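Local atomic coordinates of KLLA0E08119p (Kluyveromyces lactis, PDB entry 3VA7), a protein that probably carboxylates urea to urea-1-carboxylate with biotin, ATP and bicarbonate, the first step of urea breakdown by the allophanate route. Residues S832-Y840 / V850-I861. Sequence-based numbering, arbitrary orientation.
Sequences SDLSPKVTY and VEYGELEFDLNI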
loop_
_atom_site.group_PDB
_atom_site.type_symbol
_atom_site.label_atom_id
_atom_site.label_comp_id
_atom_site.label_asym_id
_atom_site.label_seq_id
_atom_site.Cartn_x
_atom_site.Cartn_y
_atom_site.Cartn_z
ATOM N N SER A 832 -22.459 -4.361 41.413
ATOM C CA SER A 832 -23.811 -4.307 40.925
ATOM C C SER A 832 -23.856 -4.793 39.480
ATOM O O SER A 832 -22.851 -5.243 38.892
ATOM C CB SER A 832 -24.328 -2.872 41.006
ATOM O OG SER A 832 -23.723 -2.086 39.997
ATOM N N ASP A 833 -25.049 -4.684 38.911
ATOM C CA ASP A 833 -25.308 -5.184 37.581
ATOM C C ASP A 833 -24.521 -4.458 36.485
ATOM O O ASP A 833 -24.026 -5.106 35.541
ATOM C CB ASP A 833 -26.796 -5.135 37.283
ATOM C CG ASP A 833 -27.274 -6.415 36.625
ATOM O OD1 ASP A 833 -27.053 -7.492 37.270
ATOM O OD2 ASP A 833 -27.844 -6.350 35.482
ATOM N N LEU A 834 -24.413 -3.131 36.599
ATOM C CA LEU A 834 -23.673 -2.358 35.626
ATOM C C LEU A 834 -22.242 -2.099 36.072
ATOM O O LEU A 834 -21.489 -1.423 35.335
ATOM C CB LEU A 834 -24.343 -1.024 35.318
ATOM C CG LEU A 834 -25.786 -1.007 34.863
ATOM C CD1 LEU A 834 -26.327 0.366 35.085
ATOM C CD2 LEU A 834 -25.933 -1.408 33.410
ATOM N N SER A 835 -21.858 -2.618 37.246
ATOM C CA SER A 835 -20.498 -2.392 37.747
ATOM C C SER A 835 -19.851 -3.705 38.204
ATOM O O SER A 835 -19.801 -4.074 39.365
ATOM C CB SER A 835 -20.425 -1.222 38.745
ATOM O OG SER A 835 -20.114 -1.650 40.047
ATOM N N PRO A 836 -19.372 -4.441 37.204
ATOM C CA PRO A 836 -18.888 -5.807 37.344
ATOM C C PRO A 836 -17.517 -5.821 37.987
ATOM O O PRO A 836 -16.921 -4.795 38.252
ATOM C CB PRO A 836 -18.760 -6.254 35.910
ATOM C CG PRO A 836 -18.342 -4.940 35.216
ATOM C CD PRO A 836 -19.185 -3.909 35.832
ATOM N N LYS A 837 -17.041 -7.014 38.248
ATOM C CA LYS A 837 -15.729 -7.212 38.737
ATOM C C LYS A 837 -14.712 -6.762 37.677
ATOM O O LYS A 837 -14.992 -6.739 36.472
ATOM C CB LYS A 837 -15.603 -8.672 39.202
ATOM C CG LYS A 837 -14.511 -9.509 38.631
ATOM C CD LYS A 837 -14.953 -10.953 38.688
ATOM C CE LYS A 837 -13.869 -11.880 38.263
ATOM N NZ LYS A 837 -13.151 -12.186 39.502
ATOM N N VAL A 838 -13.571 -6.322 38.180
ATOM C CA VAL A 838 -12.531 -5.798 37.387
ATOM C C VAL A 838 -11.297 -6.563 37.748
ATOM O O VAL A 838 -10.991 -6.762 38.946
ATOM C CB VAL A 838 -12.313 -4.343 37.648
ATOM C CG1 VAL A 838 -11.333 -3.796 36.601
ATOM C CG2 VAL A 838 -13.673 -3.554 37.599
ATOM N N THR A 839 -10.620 -7.043 36.697
ATOM C CA THR A 839 -9.367 -7.760 36.835
ATOM C C THR A 839 -8.301 -7.042 36.037
ATOM O O THR A 839 -8.463 -6.821 34.852
ATOM C CB THR A 839 -9.524 -9.185 36.377
ATOM O OG1 THR A 839 -10.713 -9.693 36.991
ATOM C CG2 THR A 839 -8.314 -10.053 36.787
ATOM N N TYR A 840 -7.229 -6.675 36.729
ATOM C CA TYR A 840 -6.127 -5.946 36.189
ATOM C C TYR A 840 -4.970 -6.928 36.006
ATOM O O TYR A 840 -4.510 -7.550 36.991
ATOM C CB TYR A 840 -5.756 -4.811 37.147
ATOM C CG TYR A 840 -6.848 -3.745 37.303
ATOM C CD1 TYR A 840 -7.816 -3.809 38.334
ATOM C CD2 TYR A 840 -6.910 -2.672 36.420
ATOM C CE1 TYR A 840 -8.807 -2.817 38.453
ATOM C CE2 TYR A 840 -7.874 -1.671 36.556
ATOM C CZ TYR A 840 -8.832 -1.750 37.561
ATOM O OH TYR A 840 -9.789 -0.720 37.619
ATOM N N VAL A 850 -7.069 -4.343 31.370
ATOM C CA VAL A 850 -8.231 -4.251 32.301
ATOM C C VAL A 850 -9.339 -5.163 31.781
ATOM O O VAL A 850 -9.842 -4.973 30.657
ATOM C CB VAL A 850 -8.814 -2.777 32.366
ATOM C CG1 VAL A 850 -9.955 -2.660 33.304
ATOM C CG2 VAL A 850 -7.782 -1.795 32.775
ATOM N N GLU A 851 -9.740 -6.145 32.565
ATOM C CA GLU A 851 -10.788 -7.077 32.126
ATOM C C GLU A 851 -12.100 -7.003 32.922
ATOM O O GLU A 851 -12.127 -7.224 34.121
ATOM C CB GLU A 851 -10.263 -8.510 32.196
ATOM C CG GLU A 851 -9.177 -8.801 31.214
ATOM C CD GLU A 851 -8.711 -10.211 31.390
ATOM O OE1 GLU A 851 -8.947 -10.777 32.482
ATOM O OE2 GLU A 851 -8.114 -10.753 30.448
ATOM N N TYR A 852 -13.190 -6.719 32.252
ATOM C CA TYR A 852 -14.482 -6.714 32.934
ATOM C C TYR A 852 -15.248 -8.047 33.004
ATOM O O TYR A 852 -15.264 -8.848 32.058
ATOM C CB TYR A 852 -15.391 -5.640 32.333
ATOM C CG TYR A 852 -14.926 -4.228 32.602
ATOM C CD1 TYR A 852 -14.683 -3.759 33.926
ATOM C CD2 TYR A 852 -14.733 -3.363 31.571
ATOM C CE1 TYR A 852 -14.293 -2.447 34.160
ATOM C CE2 TYR A 852 -14.340 -2.060 31.806
ATOM C CZ TYR A 852 -14.120 -1.607 33.082
ATOM O OH TYR A 852 -13.700 -0.306 33.226
ATOM N N GLY A 853 -15.902 -8.245 34.137
ATOM C CA GLY A 853 -16.912 -9.253 34.305
ATOM C C GLY A 853 -16.310 -10.597 34.572
ATOM O O GLY A 853 -15.101 -10.706 34.744
ATOM N N GLU A 854 -17.177 -11.605 34.622
ATOM C CA GLU A 854 -16.778 -12.984 34.441
ATOM C C GLU A 854 -16.536 -13.207 32.925
ATOM O O GLU A 854 -16.744 -12.287 32.106
ATOM C CB GLU A 854 -17.856 -13.931 35.016
ATOM C CG GLU A 854 -18.240 -13.656 36.504
ATOM C CD GLU A 854 -17.177 -14.122 37.513
ATOM O OE1 GLU A 854 -16.323 -14.956 37.137
ATOM O OE2 GLU A 854 -17.182 -13.649 38.684
ATOM N N LEU A 855 -16.040 -14.386 32.557
ATOM C CA LEU A 855 -15.691 -14.654 31.142
ATOM C C LEU A 855 -16.993 -14.859 30.305
ATOM O O LEU A 855 -17.548 -15.965 30.168
ATOM C CB LEU A 855 -14.637 -15.777 30.985
ATOM C CG LEU A 855 -13.341 -15.806 31.869
ATOM C CD1 LEU A 855 -12.407 -16.994 31.527
ATOM C CD2 LEU A 855 -12.512 -14.482 31.933
ATOM N N GLU A 856 -17.468 -13.740 29.767
ATOM C CA GLU A 856 -18.868 -13.563 29.456
ATOM C C GLU A 856 -19.042 -12.262 28.663
ATOM O O GLU A 856 -18.312 -11.262 28.891
ATOM C CB GLU A 856 -19.630 -13.416 30.754
ATOM C CG GLU A 856 -21.100 -13.564 30.620
ATOM C CD GLU A 856 -21.509 -15.018 30.685
ATOM O OE1 GLU A 856 -22.733 -15.263 30.877
ATOM O OE2 GLU A 856 -20.602 -15.902 30.556
ATOM N N PHE A 857 -19.988 -12.263 27.732
ATOM C CA PHE A 857 -20.256 -11.075 27.011
ATOM C C PHE A 857 -21.483 -10.483 27.664
ATOM O O PHE A 857 -22.346 -11.228 28.159
ATOM C CB PHE A 857 -20.510 -11.337 25.539
ATOM C CG PHE A 857 -21.191 -10.215 24.864
ATOM C CD1 PHE A 857 -20.476 -9.112 24.447
ATOM C CD2 PHE A 857 -22.577 -10.233 24.690
ATOM C CE1 PHE A 857 -21.109 -8.050 23.826
ATOM C CE2 PHE A 857 -23.253 -9.146 24.088
ATOM C CZ PHE A 857 -22.520 -8.041 23.662
ATOM N N ASP A 858 -21.534 -9.146 27.633
ATOM C CA ASP A 858 -22.588 -8.319 28.160
ATOM C C ASP A 858 -22.392 -6.957 27.484
ATOM O O ASP A 858 -21.376 -6.310 27.703
ATOM C CB ASP A 858 -22.425 -8.224 29.693
ATOM C CG ASP A 858 -23.459 -7.316 30.344
ATOM O OD1 ASP A 858 -23.665 -7.423 31.578
ATOM O OD2 ASP A 858 -24.035 -6.469 29.630
ATOM N N LEU A 859 -23.334 -6.536 26.644
ATOM C CA LEU A 859 -23.246 -5.224 26.002
ATOM C C LEU A 859 -22.928 -4.054 26.939
ATOM O O LEU A 859 -22.229 -3.120 26.524
ATOM C CB LEU A 859 -24.537 -4.870 25.292
ATOM C CG LEU A 859 -24.611 -4.769 23.769
ATOM C CD1 LEU A 859 -25.953 -4.217 23.381
ATOM C CD2 LEU A 859 -23.514 -3.925 23.199
ATOM N N ASN A 860 -23.440 -4.076 28.180
ATOM C CA ASN A 860 -23.214 -2.953 29.087
ATOM C C ASN A 860 -21.732 -2.661 29.338
ATOM O O ASN A 860 -21.283 -1.489 29.310
ATOM C CB ASN A 860 -23.960 -3.155 30.393
ATOM C CG ASN A 860 -25.433 -2.774 30.277
ATOM O OD1 ASN A 860 -25.805 -1.772 29.640
ATOM N ND2 ASN A 860 -26.278 -3.596 30.861
ATOM N N ILE A 861 -20.984 -3.732 29.582
ATOM C CA ILE A 861 -19.550 -3.683 29.689
ATOM C C ILE A 861 -18.852 -2.961 28.485
ATOM O O ILE A 861 -17.814 -2.302 28.641
ATOM C CB ILE A 861 -19.053 -5.113 29.963
ATOM C CG1 ILE A 861 -19.322 -5.446 31.439
ATOM C CG2 ILE A 861 -17.634 -5.278 29.590
ATOM C CD1 ILE A 861 -18.992 -6.925 31.849
HETATM O O HOH W 1 -12.636 -9.376 35.566
#
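T839 and E851 form the hydrogen-bonded pair of an antiparallel β hairpin: T839 N reaches E851 O at 3.0 Å, and E851 N returns to T839 O at 2.7 Å. The segment axes 838-840 and 850-852 run at 157°, and G853 N extends the ladder to K837 O over 2.9 Å (N-H...O angle 170°). A water donates to E851 O and G853 O beside that ladder.

From K837, whose carbonyl takes the last of these bonds, the side chain passes G853 and E854. Its CB makes no close approach to 850-861; CG lies 4.1 Å from G853 O, CD meets E854 OE2 at 3.5 Å, and CE stays near both oxygens. A bend at chi4 (90°) turns NZ aside, 4.4 Å from E854 OE2, beyond a salt bridge, with the two side chains at about a right angle. With an alanine in place of K837, the E854 carboxylate is likely to lose its aliphatic neighbour and the nearby positive charge.

On the face carrying V838, Y840, V850 and Y852, V838 CG2 approaches the edge of the Y852 ring, 3.7 Å from CE1. Y852 OH bonds to E912, and E851, on the other face, salt-bridges R841. P836 CG packs on I861 CG1, and L834 CD2 touches the N860 amide, whose OD1 is hydrogen-bonded to W921. D858 OD2 N-caps this helix, accepting from N860 N at 2.9 Å.

Within the carboxyltransferase part, this hairpin is central in a five-stranded antiparallel sheet, between strands 824-828 and 889-894; helix 901-912 packs against V838 and Y840, helix 859-875 against P836 and Y852.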